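Local coordinates for protein aromatic-amino-acid:2-oxoglutarate transaminase (PDB 6HND) that probably transfers amino groups between aromatic amino acids or 2-aminoadipate and 2-oxo acids, using pyridoxal 5'-phosphate as cofactor, at residues L244-T249 with P322-L327; L347-I352 with T379-V384; Y415-S420 with K507-A512. All coordinates share one frame; numbering follows the deposited sequence.

All three contacts are buried. Contacts 1 and 2 both reach the seven-stranded mixed sheet that carries the cofactor site; their centres lie about 23 Å apart and they do not touch. Contact 1 sets a tyrosine ring against the methyls of an alanine and a threonine, on and just after strand 243-246, the alanine at its edge. Contact 2 packs branched aliphatic groups between the approach to strand 350-355 and helix 375-388, while a neighbouring arginine holds the cofactor phosphate. Contact 3 is peripheral, its centre about 29 Å from that of the chain, where helices 392-418 and 499-518 meet over a separate antiparallel sheet. Apolar packing there mixes with hydrogen-bonded serine and threonine, and more exposed charged residues sit alongside.

Contact 1 (L244-T249 with P322-L327); sequences LYTIAT and PSYLEL
The Tyr324 ring meets Ala248 at its edge: the methyl CB of Ala248 lies close to the ring plane, 3.8 Å from Tyr324 CE2. Thr246 comes to the same ring carbon obliquely through its methyl, CG2, at 4.3 Å from Tyr324 CE2. Ile266 of helix 260-272, Ile277 of the adjacent strand and Val333 also pack on this side chain, with Arg263 alongside. CG lies anti to the carbonyl carbon (chi1 -81°), and this sends the ring from its turn toward Thr246 and Ala248.

Polar groups hold both sides in place. Tyr324 OH is hydrogen-bonded to Gln258, and Thr246 OG1 to Glu187, so the threonine offers its methyl to the ring while its hydroxyl is engaged elsewhere. Ser323 opens an ST turn, Leu325 N donating to Ser323 OG at 2.9 Å. Ser323 N gives its hydrogen to Glu326 OE2, 2.8 Å away and well above the carboxylate plane. Glu279 grips the turn from outside through Ser323 OG and Tyr324 N.

The strand belongs to the central sheet of the cofactor-binding domain, and Ile247, between the two contacting residues, touches pyridoxal phosphate. Contact between the two segments is purely van der Waals, which implies that shape sets the fit, while hydrogen bonds to Gln258 and Glu187 orient the polar ends of Tyr324 and Thr246.

Contact 2 (L347-I352 with T379-V384); sequences LRLGFI and TIVNNV. With PLP (pyridoxal-5'-phosphate), chain E.
Val381 meets Leu347 and Leu349 through different methyls, and this apolar packing makes up the direct contact between the segments. On one branch, Val381 CG2 faces the forked end of Leu347, tip to tip; it is 3.5 Å from Leu347 CD1, closer than carbon atoms usually pack, and CD2 of that leucine lies equally near. The other branch, Val381 CG1, is met more loosely by Leu349 CD2 at 3.9 Å. With CG1 anti to the backbone N (chi1 166°), the valine spreads one methyl to each leucine. Leu349 is also covered by Leu139 and Ile162, and Leu347 by Leu376 of the second subunit, so the packing continues into the dimer interface.

Just before strand 350-355 of the central sheet, the chain contributes Arg348 to the cofactor site of the class I aminotransferase fold. Lying between the two leucines, Arg348 has a left-handed backbone conformation and its side chain serves the other side of the chain.

Hydrogen bonding takes over on that side. Arg348 NH1 donates to O3P of pyridoxal phosphate at 2.9 Å, nearly straight at 171°, with the oxygen at the guanidinium edge and near its plane. The chain bends at chi2 and chi3 to bring NH1 there, and Pro345 O takes a further hydrogen bond from NH1. Ser340, Ala166 and Ser167 also bond to the cofactor, as does Tyr130 of the second subunit.

On the helix, amide pairing follows: Asn382 ND2 donates to Asn383 OD1 at 2.9 Å, almost within both amide planes. Backbone carbonyls of Lys120 and Ile122 accept from the ND2 groups of Asn382 and Asn383 respectively, tying helix 375-388 to the loop around these two residues.

Contact 3 (Y415-S420 with K507-A512); sequences YSIFES and KRLTDA
Ser420 and Thr510 make the closest approach, with Ser420 CB 3.5 Å from Thr510 CB. The serine oxygen also lies against the threonine methyl, Ser420 OG to Thr510 CG2 being 3.6 Å. That same methyl touches Ile417, whose CG1 passes it at a slant, 4.1 Å from Thr510 CG2. Farther along, the end of Ile417 only just reaches Leu509: CD1 of the isoleucine is 4.5 Å from Leu509 CD2.

These residues join the C-terminal part of helix 392-418 to helix 499-518. Ile417 and Leu509 pack on Phe441 and Leu491 of the antiparallel sheet of the smaller, C-terminal domain, and Thr510 on Phe441, making the contact part of a helix layer resting on that sheet.

Next come the bonds that aim the two hydroxyls. Ser420 OG donates to Ile417 O at 2.6 Å, in the carbonyl plane, and Ser420 N reaches the same oxygen, so a single carbonyl is gripped twice. Ser420 is also the N-cap of helix 421-424, its OG accepting from Tyr423 N; one side chain thus links Ile417 to the start of helix 421-424. Thr510 OG1 sits between its backbone N and carbonyl carbon (chi1 52°) and bonds back to Gly506 O, while CG2 is presented to the serine and isoleucine.

Farther out, Lys507 NZ forms a salt bridge one helical turn along with Asp511 OD2, at 2.8 Å and on the syn lone pair of that oxygen. Arg508 reaches the second subunit, donating through NH1 to Lys37 O of that chain.

Contact 1 (L244-T249 with P322-L327)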
loop_
_atom_site.group_PDB
_atom_site.type_symbol
_atom_site.label_atom_id
_atom_site.label_comp_id
_atom_site.label_asym_id
_atom_site.label_seq_id
_atom_site.Cartn_x
_atom_site.Cartn_y
_atom_site.Cartn_z
ATOM N N LEU B 244 -2.669 -15.488 19.110
ATOM C CA LEU B 244 -1.703 -16.479 18.571
ATOM C C LEU B 244 -1.592 -16.246 17.065
ATOM O O LEU B 244 -2.643 -16.137 16.403
ATOM C CB LEU B 244 -2.171 -17.904 18.891
ATOM C CG LEU B 244 -1.471 -19.010 18.107
ATOM C CD1 LEU B 244 -0.080 -19.279 18.687
ATOM C CD2 LEU B 244 -2.322 -20.273 18.096
ATOM N N TYR B 245 -0.363 -16.108 16.577
ATOM C CA TYR B 245 -0.019 -16.039 15.135
ATOM C C TYR B 245 0.496 -17.421 14.761
ATOM O O TYR B 245 1.528 -17.781 15.287
ATOM C CB TYR B 245 1.035 -14.957 14.872
ATOM C CG TYR B 245 1.659 -15.002 13.499
ATOM C CD1 TYR B 245 0.867 -15.079 12.374
ATOM C CD2 TYR B 245 3.038 -14.976 13.325
ATOM C CE1 TYR B 245 1.412 -15.107 11.101
ATOM C CE2 TYR B 245 3.606 -15.008 12.062
ATOM C CZ TYR B 245 2.784 -15.075 10.947
ATOM O OH TYR B 245 3.283 -15.100 9.689
ATOM N N THR B 246 -0.220 -18.151 13.914
ATOM C CA THR B 246 0.160 -19.507 13.459
ATOM C C THR B 246 0.058 -19.587 11.932
ATOM O O THR B 246 -0.965 -19.228 11.364
ATOM C CB THR B 246 -0.685 -20.578 14.169
ATOM O OG1 THR B 246 -0.400 -21.863 13.613
ATOM C CG2 THR B 246 -2.168 -20.291 14.086
ATOM N N ILE B 247 1.122 -20.071 11.313
ATOM C CA ILE B 247 1.182 -20.470 9.890
ATOM C C ILE B 247 0.874 -21.974 9.880
ATOM O O ILE B 247 1.836 -22.805 9.845
ATOM C CB ILE B 247 2.566 -20.080 9.319
ATOM C CG1 ILE B 247 2.931 -18.638 9.677
ATOM C CG2 ILE B 247 2.617 -20.317 7.811
ATOM C CD1 ILE B 247 4.409 -18.351 9.721
ATOM N N ALA B 248 -0.411 -22.327 9.993
ATOM C CA ALA B 248 -0.856 -23.651 10.499
ATOM C C ALA B 248 -0.549 -24.705 9.444
ATOM O O ALA B 248 -0.143 -25.829 9.826
ATOM C CB ALA B 248 -2.322 -23.658 10.901
ATOM N N THR B 249 -0.725 -24.347 8.174
ATOM C CA THR B 249 -0.442 -25.222 7.010
ATOM C C THR B 249 0.873 -24.767 6.350
ATOM O O THR B 249 1.002 -23.553 6.055
ATOM C CB THR B 249 -1.632 -25.187 6.044
ATOM O OG1 THR B 249 -2.820 -25.440 6.806
ATOM C CG2 THR B 249 -1.464 -26.154 4.887
ATOM N N PRO B 322 -8.786 -28.066 6.757
ATOM C CA PRO B 322 -9.633 -26.957 7.171
ATOM C C PRO B 322 -8.901 -25.785 7.822
ATOM O O PRO B 322 -7.963 -26.021 8.566
ATOM C CB PRO B 322 -10.571 -27.587 8.194
ATOM C CG PRO B 322 -10.719 -29.011 7.714
ATOM C CD PRO B 322 -9.332 -29.352 7.233
ATOM N N SER B 323 -9.385 -24.570 7.513
ATOM C CA SER B 323 -9.010 -23.280 8.136
ATOM C C SER B 323 -9.610 -23.213 9.541
ATOM O O SER B 323 -10.707 -23.772 9.756
ATOM C CB SER B 323 -9.473 -22.101 7.267
ATOM O OG SER B 323 -9.434 -20.854 7.967
ATOM N N TYR B 324 -8.930 -22.501 10.438
ATOM C CA TYR B 324 -9.487 -22.031 11.733
ATOM C C TYR B 324 -10.833 -21.313 11.535
ATOM O O TYR B 324 -11.613 -21.298 12.496
ATOM C CB TYR B 324 -8.444 -21.191 12.482
ATOM C CG TYR B 324 -7.421 -22.036 13.213
ATOM C CD1 TYR B 324 -7.699 -22.541 14.480
ATOM C CD2 TYR B 324 -6.211 -22.377 12.632
ATOM C CE1 TYR B 324 -6.776 -23.304 15.179
ATOM C CE2 TYR B 324 -5.278 -23.147 13.313
ATOM C CZ TYR B 324 -5.568 -23.623 14.584
ATOM O OH TYR B 324 -4.687 -24.408 15.261
ATOM N N LEU B 325 -11.110 -20.733 10.367
ATOM C CA LEU B 325 -12.418 -20.072 10.069
ATOM C C LEU B 325 -13.541 -21.106 10.228
ATOM O O LEU B 325 -14.674 -20.726 10.608
ATOM C CB LEU B 325 -12.438 -19.527 8.633
ATOM C CG LEU B 325 -11.603 -18.278 8.307
ATOM C CD1 LEU B 325 -11.765 -17.909 6.836
ATOM C CD2 LEU B 325 -11.952 -17.085 9.193
ATOM N N GLU B 326 -13.239 -22.356 9.877
ATOM C CA GLU B 326 -14.238 -23.445 9.789
ATOM C C GLU B 326 -14.618 -23.869 11.212
ATOM O O GLU B 326 -15.684 -24.442 11.341
ATOM C CB GLU B 326 -13.711 -24.583 8.914
ATOM C CG GLU B 326 -13.612 -24.146 7.469
ATOM C CD GLU B 326 -12.887 -25.090 6.528
ATOM O OE1 GLU B 326 -13.429 -26.139 6.264
ATOM O OE2 GLU B 326 -11.802 -24.734 6.032
ATOM N N LEU B 327 -13.786 -23.562 12.209
ATOM C CA LEU B 327 -14.039 -23.860 13.637
ATOM C C LEU B 327 -14.684 -22.671 14.335
ATOM O O LEU B 327 -15.353 -22.881 15.356
ATOM C CB LEU B 327 -12.701 -24.193 14.304
ATOM C CG LEU B 327 -11.933 -25.338 13.644
ATOM C CD1 LEU B 327 -10.705 -25.679 14.449
ATOM C CD2 LEU B 327 -12.826 -26.563 13.502
#

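Contact 2 (L347-I352 with T379-V384)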
loop_
_atom_site.group_PDB
_atom_site.type_symbol
_atom_site.label_atom_id
_atom_site.label_comp_id
_atom_site.label_asym_id
_atom_site.label_seq_id
_atom_site.Cartn_x
_atom_site.Cartn_y
_atom_site.Cartn_z
ATOM N N LEU B 347 2.316 -8.375 -7.582
ATOM C CA LEU B 347 0.955 -7.785 -7.570
ATOM C C LEU B 347 0.872 -6.833 -6.374
ATOM O O LEU B 347 0.296 -5.714 -6.546
ATOM C CB LEU B 347 -0.132 -8.851 -7.441
ATOM C CG LEU B 347 -0.281 -9.894 -8.538
ATOM C CD1 LEU B 347 -1.425 -10.804 -8.164
ATOM C CD2 LEU B 347 -0.519 -9.277 -9.913
ATOM N N ARG B 348 1.408 -7.273 -5.221
ATOM C CA ARG B 348 1.144 -6.651 -3.893
ATOM C C ARG B 348 -0.385 -6.633 -3.681
ATOM O O ARG B 348 -0.976 -5.553 -3.643
ATOM C CB ARG B 348 1.691 -5.221 -3.834
ATOM C CG ARG B 348 3.195 -5.054 -3.977
ATOM C CD ARG B 348 3.944 -5.584 -2.778
ATOM N NE ARG B 348 4.033 -7.023 -2.929
ATOM C CZ ARG B 348 4.277 -7.882 -1.954
ATOM N NH1 ARG B 348 4.343 -9.169 -2.257
ATOM N NH2 ARG B 348 4.445 -7.473 -0.700
ATOM N N LEU B 349 -1.006 -7.804 -3.648
ATOM C CA LEU B 349 -2.469 -7.997 -3.565
ATOM C C LEU B 349 -2.766 -9.248 -2.755
ATOM O O LEU B 349 -2.076 -10.254 -2.933
ATOM C CB LEU B 349 -3.102 -8.110 -4.957
ATOM C CG LEU B 349 -4.622 -7.910 -4.965
ATOM C CD1 LEU B 349 -4.958 -6.468 -4.698
ATOM C CD2 LEU B 349 -5.225 -8.360 -6.282
ATOM N N GLY B 350 -3.715 -9.126 -1.831
ATOM C CA GLY B 350 -4.230 -10.256 -1.052
ATOM C C GLY B 350 -5.584 -9.918 -0.486
ATOM O O GLY B 350 -6.208 -8.941 -0.972
ATOM N N PHE B 351 -6.022 -10.660 0.528
ATOM C CA PHE B 351 -7.229 -10.274 1.294
ATOM C C PHE B 351 -7.149 -10.873 2.693
ATOM O O PHE B 351 -6.398 -11.826 2.921
ATOM C CB PHE B 351 -8.502 -10.655 0.523
ATOM C CG PHE B 351 -8.681 -12.125 0.253
ATOM C CD1 PHE B 351 -8.107 -12.718 -0.861
ATOM C CD2 PHE B 351 -9.428 -12.906 1.111
ATOM C CE1 PHE B 351 -8.284 -14.070 -1.100
ATOM C CE2 PHE B 351 -9.580 -14.264 0.881
ATOM C CZ PHE B 351 -9.003 -14.845 -0.217
ATOM N N ILE B 352 -7.957 -10.325 3.584
ATOM C CA ILE B 352 -8.208 -10.916 4.916
ATOM C C ILE B 352 -9.690 -11.295 4.991
ATOM O O ILE B 352 -10.512 -10.747 4.223
ATOM C CB ILE B 352 -7.761 -10.002 6.071
ATOM C CG1 ILE B 352 -8.484 -8.662 6.070
ATOM C CG2 ILE B 352 -6.247 -9.859 6.051
ATOM C CD1 ILE B 352 -8.097 -7.776 7.198
ATOM N N THR B 379 -7.900 -4.641 -11.038
ATOM C CA THR B 379 -8.598 -4.709 -12.345
ATOM C C THR B 379 -8.011 -5.887 -13.127
ATOM O O THR B 379 -8.789 -6.766 -13.481
ATOM C CB THR B 379 -8.520 -3.372 -13.091
ATOM O OG1 THR B 379 -9.157 -2.403 -12.263
ATOM C CG2 THR B 379 -9.171 -3.401 -14.458
ATOM N N ILE B 380 -6.685 -5.915 -13.322
ATOM C CA ILE B 380 -6.010 -6.984 -14.104
ATOM C C ILE B 380 -6.278 -8.330 -13.425
ATOM O O ILE B 380 -6.687 -9.270 -14.114
ATOM C CB ILE B 380 -4.518 -6.692 -14.310
ATOM C CG1 ILE B 380 -4.324 -5.513 -15.268
ATOM C CG2 ILE B 380 -3.780 -7.941 -14.791
ATOM C CD1 ILE B 380 -2.891 -5.032 -15.341
ATOM N N VAL B 381 -6.104 -8.424 -12.116
ATOM C CA VAL B 381 -6.175 -9.738 -11.413
ATOM C C VAL B 381 -7.627 -10.227 -11.439
ATOM O O VAL B 381 -7.845 -11.438 -11.732
ATOM C CB VAL B 381 -5.568 -9.695 -9.997
ATOM C CG1 VAL B 381 -5.952 -10.919 -9.201
ATOM C CG2 VAL B 381 -4.054 -9.532 -10.048
ATOM N N ASN B 382 -8.590 -9.345 -11.178
ATOM C CA ASN B 382 -10.022 -9.742 -11.159
ATOM C C ASN B 382 -10.430 -10.247 -12.552
ATOM O O ASN B 382 -11.034 -11.341 -12.649
ATOM C CB ASN B 382 -10.932 -8.605 -10.710
ATOM C CG ASN B 382 -12.391 -8.969 -10.810
ATOM O OD1 ASN B 382 -12.956 -9.551 -9.894
ATOM N ND2 ASN B 382 -12.997 -8.621 -11.930
ATOM N N ASN B 383 -10.118 -9.492 -13.604
ATOM C CA ASN B 383 -10.615 -9.807 -14.967
ATOM C C ASN B 383 -9.940 -11.090 -15.454
ATOM O O ASN B 383 -10.596 -11.880 -16.134
ATOM C CB ASN B 383 -10.477 -8.591 -15.874
ATOM C CG ASN B 383 -11.410 -7.477 -15.446
ATOM O OD1 ASN B 383 -11.909 -7.475 -14.313
ATOM N ND2 ASN B 383 -11.627 -6.511 -16.327
ATOM N N VAL B 384 -8.682 -11.330 -15.089
ATOM C CA VAL B 384 -7.958 -12.552 -15.529
ATOM C C VAL B 384 -8.672 -13.748 -14.882
ATOM O O VAL B 384 -8.954 -14.727 -15.618
ATOM C CB VAL B 384 -6.451 -12.493 -15.219
ATOM C CG1 VAL B 384 -5.793 -13.876 -15.293
ATOM C CG2 VAL B 384 -5.720 -11.486 -16.110
HETATM N N1 PLP E . 3.719 -15.185 5.530
HETATM C C2 PLP E . 4.360 -16.284 5.155
HETATM C C2A PLP E . 4.290 -17.456 6.072
HETATM C C3 PLP E . 5.049 -16.337 3.911
HETATM O O3 PLP E . 5.694 -17.488 3.552
HETATM C C4 PLP E . 5.065 -15.192 3.072
HETATM C C4A PLP E . 5.698 -15.279 1.735
HETATM C C5 PLP E . 4.358 -14.049 3.503
HETATM C C6 PLP E . 3.733 -14.100 4.726
HETATM C C5A PLP E . 4.373 -12.740 2.758
HETATM O O4P PLP E . 3.543 -12.690 1.567
HETATM P P PLP E . 3.392 -11.297 0.752
HETATM O O1P PLP E . 3.390 -10.175 1.783
HETATM O O2P PLP E . 2.081 -11.535 0.006
HETATM O O3P PLP E . 4.573 -11.206 -0.160
#

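Contact 3 (Y415-S420 with K507-A512)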
loop_
_atom_site.group_PDB
_atom_site.type_symbol
_atom_site.label_atom_id
_atom_site.label_comp_id
_atom_site.label_asym_id
_atom_site.label_seq_id
_atom_site.Cartn_x
_atom_site.Cartn_y
_atom_site.Cartn_z
ATOM N N TYR B 415 14.596 -36.606 -3.094
ATOM C CA TYR B 415 15.381 -37.678 -3.760
ATOM C C TYR B 415 16.863 -37.257 -3.749
ATOM O O TYR B 415 17.704 -37.972 -3.168
ATOM C CB TYR B 415 14.832 -37.956 -5.163
ATOM C CG TYR B 415 15.585 -39.001 -5.961
ATOM C CD1 TYR B 415 15.415 -40.351 -5.701
ATOM C CD2 TYR B 415 16.454 -38.641 -6.982
ATOM C CE1 TYR B 415 16.113 -41.311 -6.408
ATOM C CE2 TYR B 415 17.159 -39.591 -7.702
ATOM C CZ TYR B 415 16.985 -40.933 -7.413
ATOM O OH TYR B 415 17.666 -41.896 -8.101
ATOM N N SER B 416 17.177 -36.079 -4.280
ATOM C CA SER B 416 18.574 -35.572 -4.368
ATOM C C SER B 416 19.261 -35.726 -3.008
ATOM O O SER B 416 20.479 -35.911 -2.997
ATOM C CB SER B 416 18.650 -34.151 -4.860
ATOM O OG SER B 416 18.205 -33.245 -3.864
ATOM N N ILE B 417 18.503 -35.686 -1.907
ATOM C CA ILE B 417 19.057 -35.701 -0.523
ATOM C C ILE B 417 19.177 -37.162 -0.083
ATOM O O ILE B 417 20.253 -37.530 0.466
ATOM C CB ILE B 417 18.216 -34.831 0.444
ATOM C CG1 ILE B 417 18.371 -33.330 0.158
ATOM C CG2 ILE B 417 18.542 -35.153 1.904
ATOM C CD1 ILE B 417 17.264 -32.469 0.734
ATOM N N PHE B 418 18.130 -37.962 -0.308
ATOM C CA PHE B 418 18.056 -39.377 0.149
ATOM C C PHE B 418 19.178 -40.216 -0.494
ATOM O O PHE B 418 19.677 -41.135 0.173
ATOM C CB PHE B 418 16.664 -39.962 -0.113
ATOM C CG PHE B 418 15.560 -39.379 0.735
ATOM C CD1 PHE B 418 15.791 -38.993 2.056
ATOM C CD2 PHE B 418 14.278 -39.242 0.224
ATOM C CE1 PHE B 418 14.765 -38.480 2.834
ATOM C CE2 PHE B 418 13.248 -38.738 1.007
ATOM C CZ PHE B 418 13.495 -38.342 2.305
ATOM N N GLU B 419 19.521 -39.925 -1.750
ATOM C CA GLU B 419 20.594 -40.575 -2.552
ATOM C C GLU B 419 21.988 -40.183 -2.039
ATOM O O GLU B 419 22.936 -40.836 -2.449
ATOM C CB GLU B 419 20.476 -40.153 -4.023
ATOM C CG GLU B 419 19.309 -40.805 -4.746
ATOM C CD GLU B 419 19.460 -42.303 -4.990
ATOM O OE1 GLU B 419 20.320 -42.698 -5.808
ATOM O OE2 GLU B 419 18.747 -43.064 -4.343
ATOM N N SER B 420 22.111 -39.120 -1.232
ATOM C CA SER B 420 23.391 -38.551 -0.733
ATOM C C SER B 420 24.017 -39.438 0.352
ATOM O O SER B 420 23.275 -40.086 1.122
ATOM C CB SER B 420 23.200 -37.140 -0.209
ATOM O OG SER B 420 22.730 -37.144 1.149
ATOM N N LYS B 507 22.583 -31.832 -4.314
ATOM C CA LYS B 507 23.960 -32.388 -4.360
ATOM C C LYS B 507 24.966 -31.424 -3.688
ATOM O O LYS B 507 25.729 -31.852 -2.824
ATOM C CB LYS B 507 24.325 -32.690 -5.807
ATOM C CG LYS B 507 25.645 -33.436 -5.962
ATOM C CD LYS B 507 26.031 -33.655 -7.412
ATOM C CE LYS B 507 27.427 -34.219 -7.538
ATOM N NZ LYS B 507 28.426 -33.332 -6.895
ATOM N N ARG B 508 24.988 -30.149 -4.048
ATOM C CA ARG B 508 25.924 -29.192 -3.412
ATOM C C ARG B 508 25.645 -29.118 -1.897
ATOM O O ARG B 508 26.610 -29.039 -1.102
ATOM C CB ARG B 508 25.801 -27.829 -4.096
ATOM C CG ARG B 508 26.219 -27.826 -5.563
ATOM C CD ARG B 508 26.155 -26.394 -6.090
ATOM N NE ARG B 508 26.412 -26.252 -7.515
ATOM C CZ ARG B 508 26.466 -25.090 -8.174
ATOM N NH1 ARG B 508 26.252 -23.931 -7.568
ATOM N NH2 ARG B 508 26.721 -25.090 -9.464
ATOM N N LEU B 509 24.371 -29.133 -1.503
ATOM C CA LEU B 509 23.933 -29.039 -0.086
ATOM C C LEU B 509 24.604 -30.158 0.694
ATOM O O LEU B 509 25.311 -29.893 1.674
ATOM C CB LEU B 509 22.412 -29.182 -0.035
ATOM C CG LEU B 509 21.778 -29.071 1.348
ATOM C CD1 LEU B 509 22.181 -27.776 2.040
ATOM C CD2 LEU B 509 20.262 -29.171 1.231
ATOM N N THR B 510 24.399 -31.372 0.209
ATOM C CA THR B 510 24.756 -32.634 0.887
ATOM C C THR B 510 26.266 -32.887 0.796
ATOM O O THR B 510 26.799 -33.417 1.794
ATOM C CB THR B 510 23.864 -33.735 0.322
ATOM O OG1 THR B 510 23.962 -33.689 -1.102
ATOM C CG2 THR B 510 22.434 -33.530 0.760
ATOM N N ASP B 511 26.914 -32.541 -0.328
ATOM C CA ASP B 511 28.393 -32.587 -0.500
ATOM C C ASP B 511 29.042 -31.685 0.561
ATOM O O ASP B 511 29.995 -32.112 1.241
ATOM C CB ASP B 511 28.835 -32.084 -1.876
ATOM C CG ASP B 511 28.598 -32.990 -3.079
ATOM O OD1 ASP B 511 28.243 -34.190 -2.905
ATOM O OD2 ASP B 511 28.776 -32.469 -4.208
ATOM N N ALA B 512 28.550 -30.459 0.700
ATOM C CA ALA B 512 29.071 -29.487 1.687
ATOM C C ALA B 512 28.912 -30.028 3.120
ATOM O O ALA B 512 29.853 -29.881 3.906
ATOM C CB ALA B 512 28.366 -28.170 1.501
#